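Local coordinates for protein ribokinase (Staphylococcus aureus, PDB 3RY7) that catalyses the ATP- and magnesium-dependent phosphorylation of ribose at O-5, yielding D-ribose 5-phosphate, and is activated by monovalent cations, at residues 228-242 / 271-283. Sequence-based numbering, arbitrary orientation. Where two conformers were deposited one is given.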
ATOM      1  N   THR A 228     -13.698  17.582  12.073  1.00 39.75           N
ATOM      2  CA  THR A 228     -13.068  18.901  12.102  1.00 38.76           C
ATOM      3  C   THR A 228     -14.053  19.984  12.529  1.00 40.90           C
ATOM      4  O   THR A 228     -15.165  20.047  12.016  1.00 32.29           O
ATOM      5  CB  THR A 228     -12.556  19.320  10.705  1.00 41.30           C
ATOM      6  OG1 THR A 228     -11.971  18.197  10.034  1.00 42.50           O
ATOM      7  CG2 THR A 228     -11.522  20.438  10.835  1.00 39.00           C
ATOM      8  N   TYR A 229     -13.628  20.842  13.454  1.00 40.10           N
ATOM      9  CA  TYR A 229     -14.374  22.041  13.823  1.00 36.24           C
ATOM     10  C   TYR A 229     -13.747  23.294  13.203  1.00 37.52           C
ATOM     11  O   TYR A 229     -12.519  23.420  13.123  1.00 32.54           O
ATOM     12  CB  TYR A 229     -14.421  22.178  15.349  1.00 41.84           C
ATOM     13  CG  TYR A 229     -15.082  23.447  15.872  1.00 43.98           C
ATOM     14  CD1 TYR A 229     -14.319  24.462  16.441  1.00 41.73           C
ATOM     15  CD2 TYR A 229     -16.463  23.625  15.805  1.00 38.51           C
ATOM     16  CE1 TYR A 229     -14.903  25.624  16.928  1.00 40.30           C
ATOM     17  CE2 TYR A 229     -17.061  24.784  16.292  1.00 40.24           C
ATOM     18  CZ  TYR A 229     -16.268  25.782  16.852  1.00 39.64           C
ATOM     19  OH  TYR A 229     -16.824  26.940  17.340  1.00 44.22           O
ATOM     20  N   PHE A 230     -14.584  24.219  12.749  1.00 31.05           N
ATOM     21  CA  PHE A 230     -14.071  25.518  12.348  1.00 30.31           C
ATOM     22  C   PHE A 230     -14.912  26.703  12.831  1.00 34.13           C
ATOM     23  O   PHE A 230     -16.085  26.563  13.187  1.00 32.83           O
ATOM     24  CB  PHE A 230     -13.790  25.572  10.844  1.00 29.27           C
ATOM     25  CG  PHE A 230     -14.971  25.932  10.003  1.00 30.45           C
ATOM     26  CD1 PHE A 230     -15.821  24.954   9.530  1.00 32.60           C
ATOM     27  CD2 PHE A 230     -15.214  27.251   9.658  1.00 34.72           C
ATOM     28  CE1 PHE A 230     -16.901  25.271   8.735  1.00 40.27           C
ATOM     29  CE2 PHE A 230     -16.298  27.586   8.861  1.00 36.43           C
ATOM     30  CZ  PHE A 230     -17.146  26.592   8.399  1.00 44.87           C
ATOM     31  N   ALA A 231     -14.277  27.865  12.870  1.00 34.79           N
ATOM     32  CA  ALA A 231     -14.929  29.107  13.268  1.00 28.85           C
ATOM     33  C   ALA A 231     -14.272  30.334  12.625  1.00 32.45           C
ATOM     34  O   ALA A 231     -13.045  30.383  12.429  1.00 29.20           O
ATOM     35  CB  ALA A 231     -14.917  29.242  14.783  1.00 25.78           C
ATOM     36  N   THR A 232     -15.101  31.311  12.281  1.00 32.34           N
ATOM     37  CA  THR A 232     -14.649  32.665  11.995  1.00 33.70           C
ATOM     38  C   THR A 232     -15.495  33.572  12.883  1.00 37.49           C
ATOM     39  O   THR A 232     -16.247  33.080  13.719  1.00 33.08           O
ATOM     40  CB  THR A 232     -14.862  33.045  10.522  1.00 30.19           C
ATOM     41  OG1 THR A 232     -16.269  33.103  10.233  1.00 27.77           O
ATOM     42  CG2 THR A 232     -14.147  32.039   9.590  1.00 30.19           C
ATOM     43  N   LYS A 233     -15.383  34.886  12.716  1.00 34.36           N
ATOM     44  CA  LYS A 233     -16.260  35.802  13.447  1.00 37.18           C
ATOM     45  C   LYS A 233     -17.718  35.529  13.068  1.00 39.34           C
ATOM     46  O   LYS A 233     -18.608  35.658  13.907  1.00 36.63           O
ATOM     47  CB  LYS A 233     -15.899  37.269  13.162  1.00 35.36           C
ATOM     48  CG  LYS A 233     -16.167  37.721  11.725  1.00 38.73           C
ATOM     49  CD  LYS A 233     -15.787  39.187  11.533  1.00 44.62           C
ATOM     50  CE  LYS A 233     -16.032  39.654  10.100  1.00 52.02           C
ATOM     51  NZ  LYS A 233     -15.635  41.089   9.901  1.00 65.38           N
ATOM     52  N   ASN A 234     -17.937  35.120  11.815  1.00 30.97           N
ATOM     53  CA  ASN A 234     -19.277  34.872  11.260  1.00 42.46           C
ATOM     54  C   ASN A 234     -19.776  33.420  11.260  1.00 42.42           C
ATOM     55  O   ASN A 234     -20.984  33.178  11.181  1.00 42.54           O
ATOM     56  CB  ASN A 234     -19.346  35.379   9.815  1.00 36.79           C
ATOM     57  CG  ASN A 234     -19.288  36.885   9.722  1.00 40.02           C
ATOM     58  OD1 ASN A 234     -19.647  37.595  10.664  1.00 42.37           O
ATOM     59  ND2 ASN A 234     -18.830  37.387   8.575  1.00 40.25           N
ATOM     60  N   GLN A 235     -18.859  32.458  11.306  1.00 47.39           N
ATOM     61  CA  GLN A 235     -19.238  31.050  11.157  1.00 37.30           C
ATOM     62  C   GLN A 235     -18.792  30.179  12.312  1.00 37.23           C
ATOM     63  O   GLN A 235     -17.847  30.502  13.027  1.00 38.52           O
ATOM     64  CB  GLN A 235     -18.684  30.472   9.862  1.00 37.65           C
ATOM     65  CG  GLN A 235     -19.082  31.230   8.629  1.00 37.54           C
ATOM     66  CD  GLN A 235     -18.670  30.487   7.387  1.00 40.07           C
ATOM     67  OE1 GLN A 235     -19.012  29.318   7.217  1.00 48.73           O
ATOM     68  NE2 GLN A 235     -17.925  31.150   6.516  1.00 38.51           N
ATOM     69  N   SER A 236     -19.500  29.075  12.496  1.00 38.66           N
ATOM     70  CA  SER A 236     -19.146  28.080  13.500  1.00 36.88           C
ATOM     71  C   SER A 236     -19.786  26.782  13.059  1.00 43.34           C
ATOM     72  O   SER A 236     -21.014  26.679  13.002  1.00 47.07           O
ATOM     73  CB  SER A 236     -19.638  28.476  14.892  1.00 32.98           C
ATOM     74  OG  SER A 236     -19.139  27.589  15.888  1.00 40.35           O
ATOM     75  N   GLN A 237     -18.951  25.805  12.723  1.00 36.88           N
ATOM     76  CA  GLN A 237     -19.438  24.546  12.184  1.00 40.56           C
ATOM     77  C   GLN A 237     -18.569  23.364  12.616  1.00 42.85           C
ATOM     78  O   GLN A 237     -17.354  23.484  12.783  1.00 35.21           O
ATOM     79  CB  GLN A 237     -19.547  24.636  10.662  1.00 40.21           C
ATOM     80  CG  GLN A 237     -20.285  23.490   9.996  1.00 47.97           C
ATOM     81  CD  GLN A 237     -20.608  23.800   8.543  1.00 52.03           C
ATOM     82  OE1 GLN A 237     -20.632  24.967   8.146  1.00 53.00           O
ATOM     83  NE2 GLN A 237     -20.850  22.760   7.740  1.00 47.55           N
ATOM     84  N   HIS A 238     -19.220  22.229  12.834  1.00 42.70           N
ATOM     85  CA  HIS A 238     -18.541  20.979  13.133  1.00 44.08           C
ATOM     86  C   HIS A 238     -18.833  20.036  11.958  1.00 46.91           C
ATOM     87  O   HIS A 238     -19.992  19.762  11.642  1.00 45.97           O
ATOM     88  CB  HIS A 238     -19.067  20.421  14.455  1.00 42.03           C
ATOM     89  CG  HIS A 238     -18.476  19.099  14.850  1.00 54.77           C
ATOM     90  ND1 HIS A 238     -18.326  18.051  13.966  1.00 53.03           N
ATOM     91  CD2 HIS A 238     -18.041  18.645  16.050  1.00 56.28           C
ATOM     92  CE1 HIS A 238     -17.798  17.017  14.600  1.00 49.93           C
ATOM     93  NE2 HIS A 238     -17.620  17.350  15.866  1.00 54.05           N
ATOM     94  N   ILE A 239     -17.785  19.579  11.277  1.00 42.89           N
ATOM     95  CA  ILE A 239     -17.923  18.737  10.092  0.58 42.31           C
ATOM     96  C   ILE A 239     -17.371  17.328  10.314  1.00 45.95           C
ATOM     97  O   ILE A 239     -16.259  17.176  10.817  1.00 47.12           O
ATOM     98  CB  ILE A 239     -17.192  19.352   8.889  0.58 42.27           C
ATOM     99  CG1 ILE A 239     -17.733  20.747   8.596  0.58 41.00           C
ATOM    100  CG2 ILE A 239     -17.305  18.454   7.665  0.58 38.37           C
ATOM    101  CD1 ILE A 239     -17.761  21.089   7.130  0.58 40.18           C
ATOM    102  N   GLU A 240     -18.139  16.316   9.925  1.00 47.79           N
ATOM    103  CA  GLU A 240     -17.754  14.925  10.100  1.00 44.20           C
ATOM    104  C   GLU A 240     -16.644  14.485   9.156  1.00 47.47           C
ATOM    105  O   GLU A 240     -16.558  14.927   7.996  1.00 40.69           O
ATOM    106  CB  GLU A 240     -18.975  14.013   9.928  1.00 53.15           C
ATOM    107  CG  GLU A 240     -20.016  14.171  11.025  1.00 47.96           C
ATOM    108  CD  GLU A 240     -19.446  13.870  12.398  1.00 55.16           C
ATOM    109  OE1 GLU A 240     -18.736  12.851  12.530  1.00 55.94           O
ATOM    110  OE2 GLU A 240     -19.698  14.651  13.343  1.00 60.80           O
ATOM    111  N   ALA A 241     -15.806  13.594   9.673  1.00 44.79           N
ATOM    112  CA  ALA A 241     -14.702  13.014   8.917  1.00 52.20           C
ATOM    113  C   ALA A 241     -15.134  11.789   8.106  1.00 55.13           C
ATOM    114  O   ALA A 241     -16.271  11.325   8.208  1.00 54.70           O
ATOM    115  CB  ALA A 241     -13.559  12.642   9.870  1.00 49.57           C
ATOM    116  N   TYR A 242     -14.217  11.273   7.298  1.00 54.46           N
ATOM    117  CA  TYR A 242     -14.436  10.018   6.596  1.00 54.23           C
ATOM    118  C   TYR A 242     -13.719   8.889   7.340  1.00 58.03           C
ATOM    119  O   TYR A 242     -13.897   8.706   8.555  1.00 60.87           O
ATOM    120  CB  TYR A 242     -13.914  10.117   5.166  1.00 50.75           C
ATOM    121  CG  TYR A 242     -14.607  11.162   4.320  1.00 49.25           C
ATOM    122  CD1 TYR A 242     -15.107  10.838   3.069  1.00 54.63           C
ATOM    123  CD2 TYR A 242     -14.768  12.470   4.770  1.00 51.12           C
ATOM    124  CE1 TYR A 242     -15.743  11.780   2.284  1.00 60.71           C
ATOM    125  CE2 TYR A 242     -15.409  13.427   3.987  1.00 46.86           C
ATOM    126  CZ  TYR A 242     -15.892  13.071   2.744  1.00 57.48           C
ATOM    127  OH  TYR A 242     -16.537  13.984   1.943  1.00 54.90           O
ATOM    128  N   LEU A 271     -15.057  27.661   3.196  1.00 27.36           N
ATOM    129  CA  LEU A 271     -14.414  26.949   4.292  1.00 31.73           C
ATOM    130  C   LEU A 271     -14.886  25.499   4.416  1.00 34.76           C
ATOM    131  O   LEU A 271     -14.067  24.590   4.471  1.00 32.24           O
ATOM    132  CB  LEU A 271     -14.638  27.679   5.618  1.00 30.73           C
ATOM    133  CG  LEU A 271     -13.447  28.505   6.108  1.00 40.64           C
ATOM    134  CD1 LEU A 271     -12.659  29.004   4.930  1.00 37.88           C
ATOM    135  CD2 LEU A 271     -13.887  29.677   6.985  1.00 30.71           C
ATOM    136  N   ALA A 272     -16.200  25.289   4.481  1.00 29.74           N
ATOM    137  CA  ALA A 272     -16.740  23.941   4.676  1.00 36.98           C
ATOM    138  C   ALA A 272     -16.449  22.996   3.493  1.00 31.22           C
ATOM    139  O   ALA A 272     -16.150  21.824   3.697  1.00 30.69           O
ATOM    140  CB  ALA A 272     -18.247  23.994   4.982  1.00 36.61           C
ATOM    141  N   ASP A 273     -16.541  23.512   2.271  1.00 29.65           N
ATOM    142  CA  ASP A 273     -16.207  22.724   1.085  1.00 32.78           C
ATOM    143  C   ASP A 273     -14.725  22.320   1.073  1.00 41.77           C
ATOM    144  O   ASP A 273     -14.378  21.160   0.794  1.00 33.95           O
ATOM    145  CB  ASP A 273     -16.557  23.510  -0.182  1.00 32.65           C
ATOM    146  CG  ASP A 273     -15.875  22.957  -1.427  1.00 45.27           C
ATOM    147  OD1 ASP A 273     -15.247  23.768  -2.140  1.00 51.34           O
ATOM    148  OD2 ASP A 273     -15.955  21.728  -1.691  1.00 52.70           O
ATOM    149  N   ALA A 274     -13.856  23.282   1.375  1.00 34.45           N
ATOM    150  CA  ALA A 274     -12.425  23.024   1.439  1.00 30.85           C
ATOM    151  C   ALA A 274     -12.105  22.018   2.543  1.00 26.52           C
ATOM    152  O   ALA A 274     -11.257  21.152   2.375  1.00 32.53           O
ATOM    153  CB  ALA A 274     -11.639  24.344   1.644  1.00 31.89           C
ATOM    154  N   ILE A 275     -12.789  22.126   3.673  1.00 23.61           N
ATOM    155  CA  ILE A 275     -12.579  21.186   4.768  1.00 28.88           C
ATOM    156  C   ILE A 275     -13.058  19.769   4.412  1.00 41.99           C
ATOM    157  O   ILE A 275     -12.466  18.766   4.845  1.00 34.16           O
ATOM    158  CB  ILE A 275     -13.247  21.684   6.058  1.00 36.50           C
ATOM    159  CG1 ILE A 275     -12.494  22.921   6.577  1.00 32.68           C
ATOM    160  CG2 ILE A 275     -13.292  20.575   7.106  1.00 27.53           C
ATOM    161  CD1 ILE A 275     -13.046  23.483   7.863  1.00 27.95           C
ATOM    162  N   ASP A 276     -14.119  19.705   3.608  1.00 40.98           N
ATOM    163  CA  ASP A 276     -14.649  18.442   3.108  1.00 38.89           C
ATOM    164  C   ASP A 276     -13.629  17.757   2.201  1.00 36.10           C
ATOM    165  O   ASP A 276     -13.276  16.589   2.399  1.00 38.39           O
ATOM    166  CB  ASP A 276     -15.940  18.681   2.326  1.00 39.39           C
ATOM    167  CG  ASP A 276     -16.511  17.396   1.756  1.00 46.81           C
ATOM    168  OD1 ASP A 276     -16.519  17.225   0.512  1.00 47.38           O
ATOM    169  OD2 ASP A 276     -16.925  16.549   2.570  1.00 40.96           O
ATOM    170  N   PHE A 277     -13.175  18.501   1.199  1.00 35.39           N
ATOM    171  CA  PHE A 277     -12.132  18.050   0.289  1.00 36.29           C
ATOM    172  C   PHE A 277     -10.860  17.608   1.018  1.00 38.01           C
ATOM    173  O   PHE A 277     -10.241  16.612   0.644  1.00 34.50           O
ATOM    174  CB  PHE A 277     -11.797  19.163  -0.685  1.00 30.97           C
ATOM    175  CG  PHE A 277     -10.769  18.788  -1.713  1.00 44.29           C
ATOM    176  CD1 PHE A 277     -11.156  18.238  -2.933  1.00 44.55           C
ATOM    177  CD2 PHE A 277      -9.417  19.013  -1.482  1.00 37.48           C
ATOM    178  CE1 PHE A 277     -10.212  17.902  -3.901  1.00 41.46           C
ATOM    179  CE2 PHE A 277      -8.467  18.682  -2.443  1.00 38.47           C
ATOM    180  CZ  PHE A 277      -8.870  18.128  -3.657  1.00 41.98           C
ATOM    181  N   GLY A 278     -10.472  18.354   2.051  1.00 34.95           N
ATOM    182  CA  GLY A 278      -9.312  18.004   2.851  1.00 31.13           C
ATOM    183  C   GLY A 278      -9.518  16.683   3.569  1.00 35.59           C
ATOM    184  O   GLY A 278      -8.605  15.862   3.673  1.00 31.35           O
ATOM    185  N   ASN A 279     -10.724  16.483   4.087  1.00 35.73           N
ATOM    186  CA  ASN A 279     -11.050  15.248   4.783  1.00 35.49           C
ATOM    187  C   ASN A 279     -11.139  14.061   3.817  1.00 34.78           C
ATOM    188  O   ASN A 279     -10.822  12.931   4.195  1.00 37.37           O
ATOM    189  CB  ASN A 279     -12.325  15.404   5.617  1.00 35.54           C
ATOM    190  CG  ASN A 279     -12.059  16.043   6.984  1.00 44.20           C
ATOM    191  OD1 ASN A 279     -11.032  15.784   7.622  1.00 36.07           O
ATOM    192  ND2 ASN A 279     -12.998  16.875   7.443  1.00 44.49           N
ATOM    193  N   LYS A 280     -11.538  14.322   2.570  1.00 31.60           N
ATOM    194  CA  LYS A 280     -11.497  13.292   1.535  1.00 36.02           C
ATOM    195  C   LYS A 280     -10.058  12.855   1.303  1.00 39.29           C
ATOM    196  O   LYS A 280      -9.708  11.688   1.525  1.00 37.04           O
ATOM    197  CB  LYS A 280     -12.105  13.778   0.215  1.00 34.94           C
ATOM    198  CG  LYS A 280     -13.628  13.679   0.146  1.00 43.81           C
ATOM    199  CD  LYS A 280     -14.162  14.324  -1.126  1.00 45.86           C
ATOM    200  CE  LYS A 280     -15.673  14.555  -1.054  1.00 53.55           C
ATOM    201  NZ  LYS A 280     -16.198  15.284  -2.255  1.00 53.35           N
ATOM    202  N   ALA A 281      -9.230  13.801   0.862  1.00 38.19           N
ATOM    203  CA  ALA A 281      -7.826  13.530   0.578  1.00 31.38           C
ATOM    204  C   ALA A 281      -7.225  12.715   1.703  1.00 30.18           C
ATOM    205  O   ALA A 281      -6.597  11.686   1.470  1.00 36.03           O
ATOM    206  CB  ALA A 281      -7.066  14.824   0.394  1.00 35.59           C
ATOM    207  N   SER A 282      -7.456  13.159   2.931  1.00 26.93           N
ATOM    208  CA  SER A 282      -6.933  12.479   4.108  1.00 29.49           C
ATOM    209  C   SER A 282      -7.382  11.006   4.242  1.00 42.54           C
ATOM    210  O   SER A 282      -6.612  10.158   4.712  1.00 36.85           O
ATOM    211  CB  SER A 282      -7.313  13.260   5.361  1.00 30.86           C
ATOM    212  OG  SER A 282      -6.834  12.622   6.516  1.00 37.38           O
ATOM    213  N   SER A 283      -8.618  10.699   3.850  1.00 33.00           N
ATOM    214  CA  SER A 283      -9.158   9.348   4.057  1.00 43.32           C
ATOM    215  C   SER A 283      -8.493   8.328   3.123  1.00 32.17           C
ATOM    216  O   SER A 283      -8.212   7.206   3.529  1.00 40.91           O
ATOM    217  CB  SER A 283     -10.676   9.327   3.879  1.00 38.59           C
ATOM    218  OG  SER A 283     -11.014   9.476   2.509  1.00 38.19           O
TER
HETATM  219  O   HOH W   1     -16.771  30.161   4.240  1.00 27.84           O
HETATM  220  O   HOH W   2     -16.038  15.867   5.813  1.00 54.10           O
HETATM  221  O   HOH W   3     -11.294  11.873   6.572  1.00 41.38           O
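The β-hairpin of strands 228–231 and 236–239, which closes one edge of the central sheet of this PfkB-family α/β kinase, packs lengthwise, with the loop that follows it to Y242, against helix 271–283; its edge strand 236–239 runs at 21° to the helix axis. Along most of the hairpin the contact is apolar. The F230 ring sits among L271, A272 and I275: L271 CB makes an off-centre CH-π contact 4.1 Å from the ring centroid, and I275 CD1 touches CD1 of F230 at 3.6 Å. Beside it, I239, in one of two conformers, probably packs on A272, while the methyls T232 CG2 and L271 CD2 meet tip to tip.

Towards the other end polarity takes over. N279, probably a ligand of ATP, donates from ND2 to T228 OG1 (3.1 Å, 161°), with the acceptor almost in its amide plane. Y242 lies against the last helical turns, its OH donating to D276 OD2 at 2.7 Å, on its syn side but tilted out of the carboxylate plane. D276 CG is anti to the backbone N (chi1 179°), which brings the carboxylate to the phenol, and OD1 pairs with K280 NZ at 3.4 Å. The lysine probably favours an ionised D276, which can then accept from the phenol, while the T228 bond limits rotation of the N279 amide near the probable nucleotide site.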